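Local coordinates for sugar ABC transporter (Sugar-binding protein) (Bacillus halodurans, PDB 4YO7) that binds myo-inositol between its two lobes and probably serves as the solute-capturing component of a bacterial ABC transport system, at residues Val94-Phe97 against Ile98-Val102; Lys67-Ala70 against Ala71-Asp75; Pro109-Thr112 against Thr113-Val116; Asp117-Asn120 against Met121-Ala125. All coordinates share one frame; numbering follows the deposited sequence. Where two conformers were deposited one is given.

Interaction 1: residues Val94-Phe97 against Ile98-Val102; sequences VENF and ISRNV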
loop_
_atom_site.group_PDB
_atom_site.type_symbol
_atom_site.label_atom_id
_atom_site.label_comp_id
_atom_site.label_asym_id
_atom_site.label_seq_id
_atom_site.Cartn_x
_atom_site.Cartn_y
_atom_site.Cartn_z
ATOM N N VAL A 94 11.261 -7.595 -15.967
ATOM C CA VAL A 94 12.040 -8.577 -15.214
ATOM C C VAL A 94 12.870 -9.475 -16.126
ATOM O O VAL A 94 14.036 -9.737 -15.841
ATOM C CB VAL A 94 11.095 -9.396 -14.314
ATOM C CG1 VAL A 94 11.820 -10.550 -13.626
ATOM C CG2 VAL A 94 10.508 -8.477 -13.265
ATOM N N GLU A 95 12.290 -9.931 -17.231
ATOM C CA GLU A 95 13.046 -10.739 -18.195
ATOM C C GLU A 95 14.263 -9.971 -18.737
ATOM O O GLU A 95 15.321 -10.556 -18.960
ATOM C CB GLU A 95 12.132 -11.167 -19.340
ATOM C CG GLU A 95 11.130 -12.248 -18.922
ATOM C CD GLU A 95 10.045 -12.503 -19.968
ATOM O OE1 GLU A 95 9.982 -11.768 -20.973
ATOM O OE2 GLU A 95 9.244 -13.436 -19.772
ATOM N N ASN A 96 14.088 -8.681 -18.985
ATOM C CA ASN A 96 15.186 -7.825 -19.412
ATOM C C ASN A 96 16.263 -7.717 -18.345
ATOM O O ASN A 96 17.450 -7.812 -18.636
ATOM C CB ASN A 96 14.662 -6.432 -19.793
ATOM C CG ASN A 96 15.769 -5.499 -20.258
ATOM O OD1 ASN A 96 16.276 -4.710 -19.489
ATOM N ND2 ASN A 96 16.151 -5.604 -21.513
ATOM N N PHE A 97 15.854 -7.537 -17.098
ATOM C CA PHE A 97 16.820 -7.514 -16.002
ATOM C C PHE A 97 17.609 -8.822 -15.911
ATOM O O PHE A 97 18.804 -8.804 -15.694
ATOM C CB PHE A 97 16.141 -7.256 -14.660
ATOM C CG PHE A 97 15.419 -5.934 -14.550
ATOM C CD1 PHE A 97 15.763 -4.821 -15.300
ATOM C CD2 PHE A 97 14.401 -5.814 -13.603
ATOM C CE1 PHE A 97 15.061 -3.625 -15.138
ATOM C CE2 PHE A 97 13.719 -4.639 -13.454
ATOM C CZ PHE A 97 14.051 -3.549 -14.207
ATOM N N ILE A 98 16.944 -9.965 -16.087
ATOM C CA ILE A 98 17.630 -11.249 -16.092
ATOM C C ILE A 98 18.607 -11.325 -17.260
ATOM O O ILE A 98 19.753 -11.720 -17.079
ATOM C CB ILE A 98 16.638 -12.403 -16.173
ATOM C CG1 ILE A 98 15.848 -12.470 -14.869
ATOM C CG2 ILE A 98 17.354 -13.717 -16.438
ATOM C CD1 ILE A 98 14.648 -13.408 -14.911
ATOM N N SER A 99 18.170 -10.912 -18.434
ATOM C CA SER A 99 19.030 -11.032 -19.603
ATOM C C SER A 99 20.273 -10.132 -19.539
ATOM O O SER A 99 21.309 -10.464 -20.126
ATOM C CB SER A 99 18.248 -10.765 -20.872
ATOM O OG SER A 99 17.985 -9.395 -21.107
ATOM N N ARG A 100 20.147 -9.011 -18.835
ATOM C CA ARG A 100 21.250 -8.085 -18.574
ATOM C C ARG A 100 22.202 -8.592 -17.499
ATOM O O ARG A 100 23.303 -8.057 -17.327
ATOM C CB ARG A 100 20.708 -6.722 -18.116
ATOM C CG ARG A 100 20.092 -5.840 -19.152
ATOM C CD ARG A 100 19.404 -4.688 -18.411
ATOM N NE ARG A 100 18.895 -3.646 -19.312
ATOM C CZ ARG A 100 19.551 -2.534 -19.629
ATOM N NH1 ARG A 100 20.755 -2.294 -19.129
ATOM N NH2 ARG A 100 19.002 -1.656 -20.461
ATOM N N ASN A 101 21.751 -9.604 -16.756
ATOM C CA ASN A 101 22.445 -10.160 -15.599
ATOM C C ASN A 101 22.672 -9.131 -14.496
ATOM O O ASN A 101 23.788 -8.984 -13.981
ATOM C CB ASN A 101 23.775 -10.820 -16.003
ATOM C CG ASN A 101 24.211 -11.881 -15.017
ATOM O OD1 ASN A 101 23.376 -12.484 -14.336
ATOM N ND2 ASN A 101 25.513 -12.111 -14.919
ATOM N N VAL A 102 21.619 -8.405 -14.136
ATOM C CA VAL A 102 21.715 -7.471 -13.019
ATOM C C VAL A 102 22.056 -8.212 -11.733
ATOM O O VAL A 102 21.906 -9.431 -11.619
ATOM C CB VAL A 102 20.416 -6.649 -12.812
ATOM C CG1 VAL A 102 20.031 -5.874 -14.087
ATOM C CG2 VAL A 102 19.265 -7.552 -12.355
HETATM O O HOH W 1 17.605 -2.975 -22.846
#

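Interaction 2: residues Lys67-Ala70 against Ala71-Asp75; sequences KEEA and ANYPD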
loop_
_atom_site.group_PDB
_atom_site.type_symbol
_atom_site.label_atom_id
_atom_site.label_comp_id
_atom_site.label_asym_id
_atom_site.label_seq_id
_atom_site.Cartn_x
_atom_site.Cartn_y
_atom_site.Cartn_z
ATOM N N LYS A 67 14.807 6.370 -5.111
ATOM C CA LYS A 67 15.759 7.135 -5.908
ATOM C C LYS A 67 16.721 7.933 -5.020
ATOM O O LYS A 67 17.917 8.029 -5.300
ATOM C CB LYS A 67 15.008 8.057 -6.872
ATOM C CG LYS A 67 14.282 7.292 -7.955
ATOM C CD LYS A 67 13.648 8.219 -8.987
ATOM C CE LYS A 67 13.053 7.430 -10.147
ATOM N NZ LYS A 67 12.518 8.317 -11.235
ATOM N N GLU A 68 16.211 8.503 -3.936
ATOM C CA GLU A 68 17.063 9.249 -3.014
ATOM C C GLU A 68 18.107 8.343 -2.358
ATOM O O GLU A 68 19.289 8.711 -2.232
ATOM C CB GLU A 68 16.217 9.930 -1.936
ATOM C CG GLU A 68 15.518 11.200 -2.379
ATOM C CD GLU A 68 16.262 12.473 -1.995
ATOM O OE1 GLU A 68 17.251 12.404 -1.231
ATOM O OE2 GLU A 68 15.845 13.552 -2.462
ATOM N N GLU A 69 17.687 7.151 -1.942
ATOM C CA GLU A 69 18.611 6.218 -1.308
ATOM C C GLU A 69 19.632 5.688 -2.320
ATOM O O GLU A 69 20.805 5.531 -1.993
ATOM C CB GLU A 69 17.843 5.080 -0.648
ATOM C CG GLU A 69 18.712 4.064 0.068
ATOM C CD GLU A 69 19.477 4.629 1.236
ATOM O OE1 GLU A 69 18.937 5.500 1.953
ATOM O OE2 GLU A 69 20.624 4.179 1.454
ATOM N N ALA A 70 19.193 5.449 -3.549
ATOM C CA ALA A 70 20.058 4.873 -4.590
ATOM C C ALA A 70 21.257 5.792 -4.890
ATOM O O ALA A 70 22.324 5.323 -5.278
ATOM C CB ALA A 70 19.258 4.634 -5.836
ATOM N N ALA A 71 21.064 7.093 -4.700
ATOM C CA ALA A 71 22.113 8.081 -4.922
ATOM C C ALA A 71 23.287 7.923 -3.953
ATOM O O ALA A 71 24.355 8.473 -4.185
ATOM C CB ALA A 71 21.538 9.486 -4.814
ATOM N N ASN A 72 23.104 7.151 -2.886
ATOM C CA ASN A 72 24.164 6.917 -1.918
ATOM C C ASN A 72 25.180 5.864 -2.363
ATOM O O ASN A 72 26.174 5.641 -1.675
ATOM C CB ASN A 72 23.567 6.496 -0.581
ATOM C CG ASN A 72 22.822 7.634 0.103
ATOM O OD1 ASN A 72 23.242 8.787 0.031
ATOM N ND2 ASN A 72 21.722 7.317 0.767
ATOM N N TYR A 73 24.940 5.223 -3.510
ATOM C CA TYR A 73 25.758 4.104 -3.955
ATOM C C TYR A 73 26.352 4.313 -5.346
ATOM O O TYR A 73 25.793 3.848 -6.332
ATOM C CB TYR A 73 24.921 2.815 -3.949
ATOM C CG TYR A 73 24.262 2.581 -2.629
ATOM C CD1 TYR A 73 24.952 1.989 -1.587
ATOM C CD2 TYR A 73 22.973 3.012 -2.396
ATOM C CE1 TYR A 73 24.362 1.796 -0.354
ATOM C CE2 TYR A 73 22.374 2.832 -1.180
ATOM C CZ TYR A 73 23.062 2.215 -0.158
ATOM O OH TYR A 73 22.454 2.044 1.061
ATOM N N PRO A 74 27.506 4.983 -5.422
ATOM C CA PRO A 74 28.052 5.395 -6.716
ATOM C C PRO A 74 28.631 4.233 -7.504
ATOM O O PRO A 74 28.875 4.376 -8.691
ATOM C CB PRO A 74 29.127 6.421 -6.331
ATOM C CG PRO A 74 29.495 6.103 -4.940
ATOM C CD PRO A 74 28.277 5.522 -4.289
ATOM N N ASP A 75 28.824 3.099 -6.848
ATOM C CA ASP A 75 29.285 1.887 -7.512
ATOM C C ASP A 75 28.124 1.064 -8.086
ATOM O O ASP A 75 28.340 -0.017 -8.616
ATOM C CB ASP A 75 30.112 1.027 -6.544
ATOM C CG ASP A 75 29.407 0.755 -5.211
ATOM O OD1 ASP A 75 28.600 1.593 -4.720
ATOM O OD2 ASP A 75 29.695 -0.314 -4.628
HETATM O O HOH W 2 23.428 5.062 -7.689
#

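Interaction 3: residues Pro109-Thr112 against Thr113-Val116; sequences PVDT and TSAV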
loop_
_atom_site.group_PDB
_atom_site.type_symbol
_atom_site.label_atom_id
_atom_site.label_comp_id
_atom_site.label_asym_id
_atom_site.label_seq_id
_atom_site.Cartn_x
_atom_site.Cartn_y
_atom_site.Cartn_z
ATOM N N PRO A 109 4.809 -6.091 -6.985
ATOM C CA PRO A 109 4.068 -6.859 -8.009
ATOM C C PRO A 109 2.732 -6.278 -8.422
ATOM O O PRO A 109 1.948 -5.897 -7.577
ATOM C CB PRO A 109 3.802 -8.215 -7.356
ATOM C CG PRO A 109 4.457 -8.191 -6.029
ATOM C CD PRO A 109 5.132 -6.903 -5.789
ATOM N N VAL A 110 2.481 -6.283 -9.720
ATOM C CA VAL A 110 1.209 -5.863 -10.264
ATOM C C VAL A 110 0.071 -6.739 -9.769
ATOM O O VAL A 110 -0.992 -6.230 -9.433
ATOM C CB VAL A 110 1.285 -5.847 -11.803
ATOM C CG1 VAL A 110 -0.104 -5.671 -12.445
ATOM C CG2 VAL A 110 2.247 -4.739 -12.224
ATOM N N ASP A 111 0.279 -8.046 -9.687
ATOM C CA ASP A 111 -0.774 -8.925 -9.180
ATOM C C ASP A 111 -0.187 -10.192 -8.575
ATOM O O ASP A 111 0.970 -10.513 -8.788
ATOM C CB ASP A 111 -1.784 -9.263 -10.283
ATOM C CG ASP A 111 -1.237 -10.234 -11.322
ATOM O OD1 ASP A 111 -0.917 -9.776 -12.429
ATOM O OD2 ASP A 111 -1.132 -11.448 -11.050
ATOM N N THR A 112 -0.986 -10.880 -7.773
ATOM C CA THR A 112 -0.443 -11.940 -6.936
ATOM C C THR A 112 -0.199 -13.227 -7.712
ATOM O O THR A 112 0.518 -14.077 -7.246
ATOM C CB THR A 112 -1.376 -12.249 -5.780
ATOM O OG1 THR A 112 -2.670 -12.530 -6.319
ATOM C CG2 THR A 112 -1.439 -11.062 -4.832
ATOM N N THR A 113 -0.784 -13.340 -8.896
ATOM C CA THR A 113 -0.592 -14.526 -9.714
ATOM C C THR A 113 0.719 -14.444 -10.482
ATOM O O THR A 113 1.561 -15.344 -10.393
ATOM C CB THR A 113 -1.780 -14.709 -10.686
ATOM O OG1 THR A 113 -2.966 -14.939 -9.922
ATOM C CG2 THR A 113 -1.564 -15.893 -11.608
ATOM N N SER A 114 0.929 -13.342 -11.192
ATOM C CA SER A 114 2.151 -13.185 -11.971
ATOM C C SER A 114 3.360 -13.028 -11.048
ATOM O O SER A 114 4.479 -13.381 -11.433
ATOM C CB SER A 114 2.044 -11.997 -12.937
ATOM O OG SER A 114 1.852 -10.772 -12.285
ATOM N N ALA A 115 3.137 -12.522 -9.839
ATOM C CA ALA A 115 4.212 -12.406 -8.851
ATOM C C ALA A 115 4.925 -13.747 -8.678
ATOM O O ALA A 115 6.150 -13.804 -8.528
ATOM C CB ALA A 115 3.672 -11.932 -7.520
ATOM N N VAL A 116 4.150 -14.828 -8.621
ATOM C CA VAL A 116 4.752 -16.155 -8.416
ATOM C C VAL A 116 5.628 -16.548 -9.596
ATOM O O VAL A 116 6.739 -17.055 -9.419
ATOM C CB VAL A 116 3.664 -17.237 -8.196
ATOM C CG1 VAL A 116 4.279 -18.634 -8.056
ATOM C CG2 VAL A 116 2.862 -16.898 -6.959
HETATM O O HOH W 3 3.214 -9.033 -10.677
HETATM O O HOH W 4 -3.935 -12.534 -8.821
#

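Interaction 4: residues Asp117-Asn120 against Met121-Ala125; sequences DIVN and MVNDA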
loop_
_atom_site.group_PDB
_atom_site.type_symbol
_atom_site.label_atom_id
_atom_site.label_comp_id
_atom_site.label_asym_id
_atom_site.label_seq_id
_atom_site.Cartn_x
_atom_site.Cartn_y
_atom_site.Cartn_z
ATOM N N ASP A 117 5.141 -16.311 -10.807
ATOM C CA ASP A 117 5.935 -16.602 -11.991
ATOM C C ASP A 117 7.223 -15.769 -12.037
ATOM O O ASP A 117 8.286 -16.266 -12.439
ATOM C CB ASP A 117 5.120 -16.353 -13.251
ATOM C CG ASP A 117 3.895 -17.238 -13.340
ATOM O OD1 ASP A 117 3.968 -18.414 -12.951
ATOM O OD2 ASP A 117 2.853 -16.739 -13.783
ATOM N N ILE A 118 7.120 -14.504 -11.641
ATOM C CA ILE A 118 8.275 -13.620 -11.582
ATOM C C ILE A 118 9.312 -14.143 -10.598
ATOM O O ILE A 118 10.490 -14.260 -10.935
ATOM C CB ILE A 118 7.839 -12.183 -11.190
ATOM C CG1 ILE A 118 7.112 -11.532 -12.374
ATOM C CG2 ILE A 118 9.038 -11.341 -10.740
ATOM C CD1 ILE A 118 6.467 -10.178 -12.060
ATOM N N VAL A 119 8.900 -14.446 -9.369
ATOM C CA VAL A 119 9.850 -14.963 -8.390
ATOM C C VAL A 119 10.467 -16.289 -8.838
ATOM O O VAL A 119 11.675 -16.492 -8.698
ATOM C CB VAL A 119 9.179 -15.106 -7.007
ATOM C CG1 VAL A 119 10.111 -15.769 -6.016
ATOM C CG2 VAL A 119 8.801 -13.755 -6.485
ATOM N N ASN A 120 9.663 -17.173 -9.420
ATOM C CA ASN A 120 10.200 -18.432 -9.920
ATOM C C ASN A 120 11.283 -18.223 -10.966
ATOM O O ASN A 120 12.340 -18.867 -10.923
ATOM C CB ASN A 120 9.089 -19.296 -10.511
ATOM C CG ASN A 120 8.196 -19.904 -9.446
ATOM O OD1 ASN A 120 8.614 -20.101 -8.303
ATOM N ND2 ASN A 120 6.966 -20.233 -9.825
HETATM N N MSE A 121 11.022 -17.309 -11.887
HETATM C CA MSE A 121 11.939 -17.025 -12.975
HETATM C C MSE A 121 13.250 -16.416 -12.481
HETATM O O MSE A 121 14.339 -16.818 -12.929
HETATM C CB MSE A 121 11.240 -16.091 -13.970
HETATM C CG MSE A 121 12.026 -15.763 -15.171
HETATM SE SE MSE A 121 10.905 -14.773 -16.428
HETATM C CE MSE A 121 10.296 -13.249 -15.412
ATOM N N VAL A 122 13.154 -15.460 -11.553
ATOM C CA VAL A 122 14.328 -14.778 -11.067
ATOM C C VAL A 122 15.110 -15.764 -10.193
ATOM O O VAL A 122 16.322 -15.811 -10.277
ATOM C CB VAL A 122 13.966 -13.470 -10.321
ATOM C CG1 VAL A 122 15.192 -12.780 -9.762
ATOM C CG2 VAL A 122 13.279 -12.550 -11.269
ATOM N N ASN A 123 14.423 -16.546 -9.366
ATOM C CA ASN A 123 15.120 -17.590 -8.594
ATOM C C ASN A 123 15.890 -18.559 -9.512
ATOM O O ASN A 123 17.053 -18.900 -9.239
ATOM C CB ASN A 123 14.168 -18.396 -7.737
ATOM C CG ASN A 123 13.696 -17.662 -6.492
ATOM O OD1 ASN A 123 14.338 -16.729 -5.998
ATOM N ND2 ASN A 123 12.582 -18.116 -5.966
ATOM N N ASP A 124 15.255 -19.003 -10.596
ATOM C CA ASP A 124 15.925 -19.913 -11.539
ATOM C C ASP A 124 17.144 -19.247 -12.145
ATOM O O ASP A 124 18.105 -19.933 -12.446
ATOM C CB ASP A 124 14.988 -20.376 -12.659
ATOM C CG ASP A 124 13.973 -21.412 -12.193
ATOM O OD1 ASP A 124 14.171 -22.019 -11.123
ATOM O OD2 ASP A 124 12.984 -21.624 -12.914
ATOM N N ALA A 125 17.118 -17.921 -12.297
ATOM C CA ALA A 125 18.245 -17.174 -12.864
ATOM C C ALA A 125 19.378 -16.981 -11.870
ATOM O O ALA A 125 20.462 -16.552 -12.240
ATOM C CB ALA A 125 17.770 -15.805 -13.387
HETATM O O HOH W 5 10.807 -20.042 -6.662
#

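Interaction 1: residues Val94-Phe97 against Ile98-Val102
In the modelled conformer of Arg100, one of two deposited, the guanidinium meets the amide of Asn96 at its edge: OD1 of Asn96 lies close to the guanidinium plane and takes a hydrogen bond from Arg100 NE at 2.8 Å, with an N-H...O angle of 144°. The two planes are turned 66° apart, so this is an edge-on bond and not a stack. Asn96 has CG anti to its own N (chi1 -180°), which swings the amide forward along the helix, and the extended arginine chain brings NE up to it. A water accepts from Asn96 ND2 and, weakly, from Arg100 NH2, bridging the two ends. An alanine in place of Asn96 would probably leave Arg100 NE, in this conformer, without its acceptor and the guanidinium freer to turn.

The carbonyl O of Asn96 is gripped twice from one face of its plane, by Arg100 N at 3.0 Å and by the hydroxyl OG of Ser99 at 3.0 Å. On the buried flank, the CB of Phe97 rests on CG2 of Val102 at 3.9 Å, while the Phe97 ring packs on Ile79, Ser81 and Ile105 of the sheet. Val94 CG1 and Ile98 CD1 touch more loosely, at 4.2 Å. Past Arg100 the chain turns through Asn101, whose positive phi lets Val102 N reach back to Phe97 O at 3.2 Å, almost straight. This is a Schellman motif, closing helix 87-100 before strand 104-107.

Interaction 2: residues Lys67-Ala70 against Ala71-Asp75
Glu69 OE2 takes a hydrogen bond from the hydroxyl OH of Tyr73 at 2.8 Å, on its anti lone pair, the one facing away from OE1. A second, weak bond reaches the same oxygen from Asn72 ND2 at 3.4 Å, fairly straight. The carboxylate is turned 54° from the tyrosine ring and 67° from the asparagine amide, so neither group lies flat on it. Glu69 can reach both because CG stands anti to the backbone N (chi1 -179°) and the chain then bends at chi2, folding the carboxylate over the following turn. Asn72 CB sits over one face of the Tyr73 ring, 3.9 Å above its plane and displaced toward the rim.

Behind these side chains the backbone leaves helix 57-70 through a type I beta turn from Ala70 to Tyr73, closed by Tyr73 N to Ala70 O at 3.2 Å. Asn72 N is bonded to Glu69 O at 3.0 Å, and Ala71 N makes only weak, long bonds to Lys67 O and Glu68 O as the last helical turn opens. A water lies 2.7 Å from Ala70 O and 3.0 Å from Tyr73 O.

Further out, Glu69 OE2 also forms a salt bridge with Lys293 NZ, a charge that would be expected to favour the ionised carboxylate. Tyr73 packs against Lys293 and Val296 of helix 284-299, while Ala70 touches Phe78 and Phe80 of strand 76-82.

Interaction 3: residues Pro109-Thr112 against Thr113-Val116
Asp111 OD2 receives the backbone N of Ser114 at 2.8 Å, nearly straight at 172°, from the syn side but 34° out of the carboxylate plane. The same oxygen takes a weaker, more bent bond from Thr113 N at 2.9 Å. Asp111 CG lies between the backbone N and the carbonyl carbon (chi1 73°), which turns the carboxylate back over the first turn. OD1 stands 2.9 Å from Ser114 OG, at best a weak bond.

Asp111 is thus the N-cap of helix 112-125, at the end of the loop that leaves strand 104-107; its negative charge at the N-terminal end is probably favoured by the helix dipole. The regular helical bonding starts with Ala115 N to Asp111 O at 3.1 Å.

Two waters add to the polar network. One lies 2.7 Å from Ser114 OG and also accepts from Asp111 N; the other joins the OG1 hydroxyls of Thr112 and Thr113.

The apolar contact between the segments is Pro109 CB on Ala115 CB at 3.7 Å; separately, the Val116 CG2 methyl lies 3.7 Å from the carbonyl O of Thr112. Phe136 packs on Pro109, Thr112 and Ala115, and Pro109 O accepts from Arg134, a residue of the inositol pocket.

Interaction 4: residues Asp117-Asn120 against Met121-Ala125
Met121, a selenomethionine here, starts the second half with its N bonded to Asp117 O at 3.0 Å, while its CB leans on that same carbonyl oxygen. CG stands anti to the backbone N (chi1 -177°) and the chain bends at its end, carrying SE and CE toward helix 87-100. Val122 follows, its N on Ile118 O; CG2 also packs on that oxygen at 3.3 Å and, more loosely, on Ile118 CG2 at 4.4 Å.

Asn123 N bonds to Val119 O at 2.8 Å. Its side chain runs beside that of Val119, both pointing the same way, with ND2 3.4 Å from Val119 CG1. ND2 donates to Gln141 O in a neighbouring loop and to a water at 2.7 Å, which in turn donates to Asn120 OD1. A leucine in place of Asn123 would probably leave Gln141 O without this donor and break the water bridge to Asn120. Asp124 N then reaches Asn120 O at 2.9 Å, and Ala125 N turns back to Met121 O.

Ile118, Val119 and Val122 pack on strand 129-132 within the beta-alpha-beta unit of strand 104-107, helix 112-125 and strand 129-132. Asn123 lies at the margin, touching Ile129; with two acceptors for ND2, its amide is satisfied beside the valines and its rotation probably fixed.

How the interactions relate
From the N terminus, the four contacts follow in series, and none nests within or crosses another. Each lies within one continuous stretch, so none closes a long loop. Interaction 2 comes first, at the C-terminal end of helix 57-70, turning toward strand 76-82. Interaction 1 ends helix 87-100 and leads into strand 104-107. After that strand, interaction 3 opens helix 112-125 at its N terminus, and interaction 4 directly continues it toward strand 129-132. All four belong to helices and loops around the six-stranded parallel sheet. Interactions 1 and 4 touch where two helices pack: Val94 CG1 lies 3.4 Å from Val122 CG2. Interaction 2 stands apart, its centre about 20 Å from that of interaction 1.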